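Local coordinates for protein alginate lyase, family PL7 (Zobellia galactanivorans, PDB 3ZPY) that probably cleaves alginate by beta-elimination, as a PL7 family polysaccharide lyase of which this chain is the catalytic domain, at residues 92-106 and 178-191. Numbering follows the deposited sequence.
Sequences GDSGTHTMEWTVQVN and LDTTYNCKLVYSGG
The middle strand of the seven-stranded antiparallel sheet pairs with its neighbour here, in the beta-jelly-roll (beta-sandwich) fold of PL7 alginate lyases. Strand 96-107 runs antiparallel to strand 182-189. H97, M99, W101 and V103 form hydrogen-bonded pairs with Y188, L186, C184 and Y182. These side chains share the buried face; W101, V103 and L186 reach strand 117-125 of the other sheet. C184 CB sits over the six-membered ring of W101, 3.4 Å from its centroid and 7° off the ring normal. M99 CE covers the opposite face, so the indole is clamped between them. With CG between its backbone N and carbonyl carbon (chi1 70°), W101 lays its ring against C184. L186 CB meets the ring edge at CZ3, 3.7 Å away. Y188 O accepts from both H97 N and H97 ND1, which approach from opposite faces of the carbonyl plane. On the other face, T102 OG1 donates to N183 OD1 at 2.7 Å. At one end, G92 CA lies over the centre of the Y188 ring, 3.5 Å from its centroid. At the other, R239 NH2 hydrogen-bonds to Q104 OE1, while Q104 NE2 donates almost straight (174°) to T181 OG1 at 2.8 Å, with the hydroxyl in the amide plane of Q104.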
ATOM      1  N   GLY A  92      10.226 -10.619 -11.593  1.00  8.15           N
ATOM      2  CA  GLY A  92       9.604 -11.601 -10.717  1.00  7.48           C
ATOM      3  C   GLY A  92      10.039 -13.046 -10.925  1.00  6.02           C
ATOM      4  O   GLY A  92       9.764 -13.860 -10.004  1.00  8.05           O
ATOM      5  N   ASP A  93      10.663 -13.383 -12.060  1.00  7.32           N
ATOM      6  CA  ASP A  93      11.238 -14.732 -12.233  1.00  8.36           C
ATOM      7  C   ASP A  93      12.778 -14.719 -12.454  1.00  7.43           C
ATOM      8  O   ASP A  93      13.334 -15.635 -13.057  1.00 14.21           O
ATOM      9  CB  ASP A  93      10.440 -15.480 -13.345  1.00  9.34           C
ATOM     10  CG  ASP A  93      10.470 -14.764 -14.702  1.00 10.62           C
ATOM     11  OD1 ASP A  93      11.093 -13.695 -14.792  1.00  9.65           O
ATOM     12  OD2 ASP A  93       9.845 -15.299 -15.692  1.00 16.82           O
ATOM     13  N   SER A  94      13.446 -13.669 -11.964  1.00  8.09           N
ATOM     14  CA  SER A  94      14.918 -13.657 -11.866  1.00 10.55           C
ATOM     15  C   SER A  94      15.315 -13.120 -10.500  1.00  8.99           C
ATOM     16  O   SER A  94      15.183 -11.931 -10.230  1.00  8.91           O
ATOM     17  CB  SER A  94      15.441 -12.737 -12.941  1.00 13.26           C
ATOM     18  OG  SER A  94      16.814 -12.810 -12.896  1.00 15.36           O
ATOM     19  N   GLY A  95      15.809 -14.002  -9.609  1.00  8.74           N
ATOM     20  CA  GLY A  95      16.077 -13.597  -8.244  1.00  7.77           C
ATOM     21  C   GLY A  95      14.860 -13.727  -7.389  1.00  8.77           C
ATOM     22  O   GLY A  95      13.751 -13.960  -7.841  1.00 10.23           O
ATOM     23  N   THR A  96      15.097 -13.461  -6.123  1.00  6.48           N
ATOM     24  CA  THR A  96      14.043 -13.566  -5.136  1.00  6.29           C
ATOM     25  C   THR A  96      13.876 -12.184  -4.486  1.00  6.22           C
ATOM     26  O   THR A  96      14.834 -11.560  -4.076  1.00  6.52           O
ATOM     27  CB  THR A  96      14.402 -14.596  -4.091  1.00  6.04           C
ATOM     28  OG1 THR A  96      14.419 -15.880  -4.663  1.00  8.24           O
ATOM     29  CG2 THR A  96      13.359 -14.650  -2.906  1.00  6.75           C
ATOM     30  N   HIS A  97      12.619 -11.729  -4.402  1.00  5.52           N
ATOM     31  CA  HIS A  97      12.349 -10.318  -4.079  1.00  4.62           C
ATOM     32  C   HIS A  97      11.337 -10.265  -3.056  1.00  5.36           C
ATOM     33  O   HIS A  97      10.249 -10.845  -3.183  1.00  6.12           O
ATOM     34  CB  HIS A  97      11.754  -9.652  -5.366  1.00  4.53           C
ATOM     35  CG  HIS A  97      12.694  -9.763  -6.535  1.00  5.86           C
ATOM     36  ND1 HIS A  97      12.606 -10.720  -7.514  1.00  8.30           N
ATOM     37  CD2 HIS A  97      13.898  -9.118  -6.729  1.00  5.06           C
ATOM     38  CE1 HIS A  97      13.693 -10.613  -8.322  1.00  8.50           C
ATOM     39  NE2 HIS A  97      14.461  -9.647  -7.861  1.00 10.10           N
ATOM     40  N   THR A  98      11.717  -9.650  -1.900  1.00  4.62           N
ATOM     41  CA  THR A  98      10.878  -9.763  -0.634  1.00  4.39           C
ATOM     42  C   THR A  98      10.643  -8.412   0.031  1.00  3.67           C
ATOM     43  O   THR A  98      11.587  -7.601   0.109  1.00  5.29           O
ATOM     44  CB  THR A  98      11.656 -10.655   0.378  1.00  4.32           C
ATOM     45  OG1 THR A  98      11.934 -11.925  -0.242  1.00  7.30           O
ATOM     46  CG2 THR A  98      10.884 -10.949   1.651  1.00  5.61           C
ATOM     47  N   MET A  99       9.404  -8.211   0.493  1.00  4.00           N
ATOM     48  CA  MET A  99       9.153  -7.110   1.375  1.00  4.21           C
ATOM     49  C   MET A  99       8.609  -7.669   2.622  1.00  4.09           C
ATOM     50  O   MET A  99       7.672  -8.456   2.605  1.00  4.38           O
ATOM     51  CB  MET A  99       8.160  -6.118   0.762  1.00  4.24           C
ATOM     52  CG  MET A  99       7.830  -4.994   1.727  1.00  4.56           C
ATOM     53  SD  MET A  99       6.854  -3.648   0.936  1.00  5.13           S
ATOM     54  CE  MET A  99       5.275  -4.477   0.571  1.00  7.44           C
ATOM     55  N   GLU A 100       9.259  -7.315   3.763  1.00  4.84           N
ATOM     56  CA  GLU A 100       8.719  -7.692   5.105  1.00  3.97           C
ATOM     57  C   GLU A 100       8.305  -6.432   5.852  1.00  3.88           C
ATOM     58  O   GLU A 100       8.982  -5.409   5.807  1.00  4.76           O
ATOM     59  CB  GLU A 100       9.774  -8.401   5.892  1.00  5.25           C
ATOM     60  CG  GLU A 100      10.105  -9.771   5.322  1.00  6.32           C
ATOM     61  CD  GLU A 100      11.294 -10.429   5.969  1.00  7.77           C
ATOM     62  OE1 GLU A 100      12.392  -9.923   5.651  1.00  8.97           O
ATOM     63  OE2 GLU A 100      11.121 -11.325   6.766  1.00 11.38           O
ATOM     64  N   TRP A 101       7.146  -6.515   6.501  1.00  3.98           N
ATOM     65  CA  TRP A 101       6.681  -5.393   7.337  1.00  3.72           C
ATOM     66  C   TRP A 101       5.727  -5.887   8.344  1.00  3.74           C
ATOM     67  O   TRP A 101       4.986  -6.856   8.124  1.00  5.66           O
ATOM     68  CB  TRP A 101       6.045  -4.291   6.455  1.00  4.38           C
ATOM     69  CG  TRP A 101       4.740  -4.521   5.769  1.00  4.70           C
ATOM     70  CD1 TRP A 101       3.585  -3.764   6.024  1.00  6.15           C
ATOM     71  CD2 TRP A 101       4.373  -5.460   4.729  1.00  4.63           C
ATOM     72  NE1 TRP A 101       2.570  -4.166   5.230  1.00  5.35           N
ATOM     73  CE2 TRP A 101       2.970  -5.190   4.407  1.00  4.46           C
ATOM     74  CE3 TRP A 101       5.048  -6.428   4.011  1.00  5.09           C
ATOM     75  CZ2 TRP A 101       2.300  -5.929   3.392  1.00  5.05           C
ATOM     76  CZ3 TRP A 101       4.379  -7.147   3.023  1.00  5.66           C
ATOM     77  CH2 TRP A 101       3.021  -6.927   2.754  1.00  4.62           C
ATOM     78  N   THR A 102       5.706  -5.223   9.472  1.00  3.94           N
ATOM     79  CA  THR A 102       4.822  -5.576  10.562  1.00  3.66           C
ATOM     80  C   THR A 102       3.739  -4.529  10.520  1.00  3.43           C
ATOM     81  O   THR A 102       4.020  -3.314  10.548  1.00  4.46           O
ATOM     82  CB  THR A 102       5.639  -5.556  11.895  1.00  3.87           C
ATOM     83  OG1 THR A 102       6.633  -6.572  11.807  1.00  5.28           O
ATOM     84  CG2 THR A 102       4.728  -5.810  13.133  1.00  4.79           C
ATOM     85  N   VAL A 103       2.541  -4.993  10.544  1.00  3.67           N
ATOM     86  CA  VAL A 103       1.393  -4.030  10.208  1.00  3.85           C
ATOM     87  C   VAL A 103       0.231  -4.256  11.166  1.00  4.25           C
ATOM     88  O   VAL A 103      -0.020  -5.377  11.660  1.00  5.90           O
ATOM     89  CB  VAL A 103       0.930  -4.273   8.728  1.00  5.33           C
ATOM     90  CG1 VAL A 103       0.191  -5.630   8.538  1.00  8.42           C
ATOM     91  CG2 VAL A 103       0.046  -3.118   8.228  1.00  5.45           C
ATOM     92  N   GLN A 104      -0.511  -3.158  11.370  1.00  3.96           N
ATOM     93  CA  GLN A 104      -1.925  -3.251  11.769  1.00  4.13           C
ATOM     94  C   GLN A 104      -2.768  -2.325  10.929  1.00  3.59           C
ATOM     95  O   GLN A 104      -2.262  -1.349  10.343  1.00  4.38           O
ATOM     96  CB  GLN A 104      -2.136  -2.836  13.202  1.00  4.99           C
ATOM     97  CG  GLN A 104      -1.276  -3.560  14.279  1.00  5.69           C
ATOM     98  CD  GLN A 104      -1.820  -3.298  15.640  1.00  4.88           C
ATOM     99  OE1 GLN A 104      -2.709  -2.388  15.801  1.00  5.89           O
ATOM    100  NE2 GLN A 104      -1.358  -4.021  16.637  1.00  6.81           N
ATOM    101  N   VAL A 105      -4.036  -2.710  10.823  1.00  4.55           N
ATOM    102  CA  VAL A 105      -5.015  -1.798  10.223  1.00  4.37           C
ATOM    103  C   VAL A 105      -5.897  -1.429  11.424  1.00  3.97           C
ATOM    104  O   VAL A 105      -6.461  -2.347  12.071  1.00  4.23           O
ATOM    105  CB  VAL A 105      -5.772  -2.367   9.024  1.00  4.69           C
ATOM    106  CG1 VAL A 105      -6.812  -1.339   8.549  1.00  5.25           C
ATOM    107  CG2 VAL A 105      -4.787  -2.827   7.949  1.00  5.84           C
ATOM    108  N   ASN A 106      -6.065  -0.113  11.689  1.00  4.67           N
ATOM    109  CA  ASN A 106      -6.797   0.317  12.797  1.00  4.68           C
ATOM    110  C   ASN A 106      -8.196   0.879  12.453  1.00  4.54           C
ATOM    111  O   ASN A 106      -8.970   1.087  13.342  1.00  5.63           O
ATOM    112  CB  ASN A 106      -6.002   1.409  13.515  1.00  6.73           C
ATOM    113  CG  ASN A 106      -4.625   0.877  13.998  1.00  5.96           C
ATOM    114  OD1 ASN A 106      -4.575  -0.054  14.813  1.00  9.40           O
ATOM    115  ND2 ASN A 106      -3.551   1.339  13.374  1.00  7.83           N
ATOM    116  N   LEU A 178      -8.821  -6.199  12.805  1.00  4.60           N
ATOM    117  CA  LEU A 178      -8.286  -4.877  13.034  1.00  6.17           C
ATOM    118  C   LEU A 178      -7.524  -4.841  14.388  1.00  5.43           C
ATOM    119  O   LEU A 178      -7.804  -5.618  15.271  1.00  6.80           O
ATOM    120  CB  LEU A 178      -9.365  -3.819  13.041  1.00  5.45           C
ATOM    121  CG  LEU A 178     -10.113  -3.736  11.700  1.00  5.58           C
ATOM    122  CD1 LEU A 178     -11.129  -2.592  11.682  1.00  7.99           C
ATOM    123  CD2 LEU A 178      -9.207  -3.581  10.471  1.00  6.10           C
ATOM    124  N   ASP A 179      -6.635  -3.844  14.545  1.00  4.80           N
ATOM    125  CA  ASP A 179      -5.848  -3.632  15.757  1.00  5.14           C
ATOM    126  C   ASP A 179      -5.144  -4.870  16.156  1.00  5.65           C
ATOM    127  O   ASP A 179      -4.906  -5.076  17.322  1.00  6.50           O
ATOM    128  CB  ASP A 179      -6.815  -3.206  16.865  1.00  6.49           C
ATOM    129  CG  ASP A 179      -7.575  -1.916  16.525  1.00  6.86           C
ATOM    130  OD1 ASP A 179      -7.007  -0.994  15.938  1.00  8.03           O
ATOM    131  OD2 ASP A 179      -8.836  -1.886  16.752  1.00 11.74           O
ATOM    132  N   THR A 180      -4.526  -5.589  15.219  1.00  5.28           N
ATOM    133  CA  THR A 180      -3.905  -6.869  15.405  1.00  4.78           C
ATOM    134  C   THR A 180      -2.639  -6.907  14.609  1.00  4.61           C
ATOM    135  O   THR A 180      -2.647  -6.639  13.392  1.00  5.65           O
ATOM    136  CB  THR A 180      -4.798  -8.024  15.007  1.00  4.90           C
ATOM    137  OG1 THR A 180      -5.962  -8.011  15.835  1.00  6.56           O
ATOM    138  CG2 THR A 180      -4.122  -9.358  15.165  1.00  5.42           C
ATOM    139  N   THR A 181      -1.523  -7.214  15.234  1.00  5.40           N
ATOM    140  CA  THR A 181      -0.197  -7.174  14.555  1.00  4.86           C
ATOM    141  C   THR A 181      -0.049  -8.412  13.705  1.00  4.77           C
ATOM    142  O   THR A 181      -0.230  -9.570  14.156  1.00  6.78           O
ATOM    143  CB  THR A 181       0.860  -7.133  15.665  1.00  4.72           C
ATOM    144  OG1 THR A 181       0.699  -5.835  16.185  1.00  6.38           O
ATOM    145  CG2 THR A 181       2.283  -7.277  15.054  1.00  5.54           C
ATOM    146  N   TYR A 182       0.355  -8.146  12.451  1.00  4.25           N
ATOM    147  CA  TYR A 182       0.726  -9.262  11.535  1.00  4.01           C
ATOM    148  C   TYR A 182       2.140  -8.955  11.050  1.00  3.87           C
ATOM    149  O   TYR A 182       2.430  -7.842  10.574  1.00  5.56           O
ATOM    150  CB  TYR A 182      -0.214  -9.310  10.327  1.00  4.13           C
ATOM    151  CG  TYR A 182      -1.577  -9.667  10.749  1.00  4.09           C
ATOM    152  CD1 TYR A 182      -1.940 -10.988  11.008  1.00  4.76           C
ATOM    153  CD2 TYR A 182      -2.556  -8.641  10.908  1.00  4.15           C
ATOM    154  CE1 TYR A 182      -3.224 -11.314  11.400  1.00  5.29           C
ATOM    155  CE2 TYR A 182      -3.857  -8.929  11.372  1.00  5.09           C
ATOM    156  CZ  TYR A 182      -4.178 -10.276  11.569  1.00  5.80           C
ATOM    157  OH  TYR A 182      -5.450 -10.595  11.963  1.00  6.12           O
ATOM    158  N   ASN A 183       2.983  -9.971  11.120  1.00  4.30           N
ATOM    159  CA  ASN A 183       4.268  -9.920  10.428  1.00  4.47           C
ATOM    160  C   ASN A 183       4.146 -10.436   9.003  1.00  4.08           C
ATOM    161  O   ASN A 183       3.903 -11.663   8.816  1.00  5.83           O
ATOM    162  CB  ASN A 183       5.334 -10.728  11.164  1.00  5.90           C
ATOM    163  CG  ASN A 183       5.569 -10.184  12.578  1.00  6.86           C
ATOM    164  OD1 ASN A 183       5.772  -8.946  12.751  1.00  6.80           O
ATOM    165  ND2 ASN A 183       5.558 -11.058  13.588  1.00 13.56           N
ATOM    166  N   CYS A 184       4.205  -9.533   8.007  1.00  4.35           N
ATOM    167  CA  CYS A 184       3.856  -9.884   6.615  1.00  4.52           C
ATOM    168  C   CYS A 184       5.131 -10.075   5.842  1.00  3.77           C
ATOM    169  O   CYS A 184       6.131  -9.370   6.074  1.00  4.53           O
ATOM    170  CB  CYS A 184       3.084  -8.729   5.954  1.00  5.93           C
ATOM    171  SG  CYS A 184       1.597  -8.226   6.811  1.00  8.93           S
ATOM    172  N   LYS A 185       5.130 -11.049   4.922  1.00  4.06           N
ATOM    173  CA  LYS A 185       6.264 -11.285   4.039  1.00  4.25           C
ATOM    174  C   LYS A 185       5.681 -11.512   2.648  1.00  4.72           C
ATOM    175  O   LYS A 185       4.989 -12.518   2.437  1.00  5.20           O
ATOM    176  CB  LYS A 185       7.085 -12.471   4.552  1.00  4.46           C
ATOM    177  CG  LYS A 185       8.333 -12.760   3.699  1.00  5.26           C
ATOM    178  CD  LYS A 185       9.289 -13.754   4.341  1.00  6.55           C
ATOM    179  CE  LYS A 185       8.752 -15.127   4.503  1.00  7.79           C
ATOM    180  NZ  LYS A 185       9.777 -16.190   4.812  1.00  8.06           N
ATOM    181  N   LEU A 186       5.991 -10.625   1.717  1.00  3.98           N
ATOM    182  CA  LEU A 186       5.462 -10.673   0.321  1.00  4.33           C
ATOM    183  C   LEU A 186       6.648 -10.980  -0.572  1.00  4.29           C
ATOM    184  O   LEU A 186       7.664 -10.259  -0.564  1.00  6.86           O
ATOM    185  CB  LEU A 186       4.853  -9.325   0.044  1.00  5.65           C
ATOM    186  CG  LEU A 186       4.144  -9.214  -1.304  1.00  4.95           C
ATOM    187  CD1 LEU A 186       3.002 -10.211  -1.394  1.00  5.80           C
ATOM    188  CD2 LEU A 186       3.663  -7.767  -1.497  1.00  8.16           C
ATOM    189  N   VAL A 187       6.562 -12.097  -1.285  1.00  5.01           N
ATOM    190  CA  VAL A 187       7.699 -12.628  -2.065  1.00  5.06           C
ATOM    191  C   VAL A 187       7.226 -12.713  -3.508  1.00  5.17           C
ATOM    192  O   VAL A 187       6.158 -13.226  -3.780  1.00  6.17           O
ATOM    193  CB  VAL A 187       8.159 -13.973  -1.559  1.00  5.04           C
ATOM    194  CG1 VAL A 187       9.397 -14.412  -2.353  1.00  6.75           C
ATOM    195  CG2 VAL A 187       8.580 -13.906  -0.035  1.00  6.50           C
ATOM    196  N   TYR A 188       8.113 -12.338  -4.417  1.00  4.58           N
ATOM    197  CA  TYR A 188       7.934 -12.573  -5.857  1.00  5.61           C
ATOM    198  C   TYR A 188       9.215 -13.274  -6.284  1.00  5.05           C
ATOM    199  O   TYR A 188      10.290 -12.678  -6.223  1.00  5.15           O
ATOM    200  CB  TYR A 188       7.786 -11.197  -6.598  1.00  5.58           C
ATOM    201  CG  TYR A 188       7.127 -11.254  -7.971  1.00  5.43           C
ATOM    202  CD1 TYR A 188       6.743 -12.461  -8.616  1.00  5.41           C
ATOM    203  CD2 TYR A 188       6.796 -10.058  -8.594  1.00  6.11           C
ATOM    204  CE1 TYR A 188       6.140 -12.448  -9.921  1.00  5.51           C
ATOM    205  CE2 TYR A 188       6.166 -10.015  -9.884  1.00  5.97           C
ATOM    206  CZ  TYR A 188       5.813 -11.215 -10.502  1.00  5.65           C
ATOM    207  OH  TYR A 188       5.200 -11.124 -11.790  1.00  6.28           O
ATOM    208  N   SER A 189       9.066 -14.558  -6.671  1.00  4.59           N
ATOM    209  CA  SER A 189      10.236 -15.410  -6.959  1.00  5.58           C
ATOM    210  C   SER A 189       9.788 -16.529  -7.811  1.00  6.12           C
ATOM    211  O   SER A 189       8.713 -17.116  -7.582  1.00  5.70           O
ATOM    212  CB  SER A 189      10.851 -15.953  -5.631  1.00  6.16           C
ATOM    213  OG  SER A 189      12.020 -16.726  -5.938  1.00  7.54           O
ATOM    214  N   GLY A 190      10.562 -16.826  -8.837  1.00  6.95           N
ATOM    215  CA  GLY A 190      10.188 -17.943  -9.715  1.00  8.98           C
ATOM    216  C   GLY A 190       8.890 -17.763 -10.513  1.00  6.58           C
ATOM    217  O   GLY A 190       8.328 -18.711 -10.980  1.00  9.23           O
ATOM    218  N   GLY A 191       8.466 -16.501 -10.627  1.00  8.31           N
ATOM    219  CA  GLY A 191       7.275 -16.072 -11.203  1.00  7.50           C
ATOM    220  C   GLY A 191       6.043 -16.293 -10.320  1.00  6.12           C
ATOM    221  O   GLY A 191       4.957 -16.036 -10.730  1.00  8.24           O
TER
HETATM  222  O   HOH W   1      12.998 -15.938  -9.658  1.00  7.97           O
HETATM  223  O   HOH W   2      -3.136  -3.781  19.049  1.00  8.94           O
HETATM  224  O   HOH W   3      -4.694  -5.385  12.071  1.00  3.45           O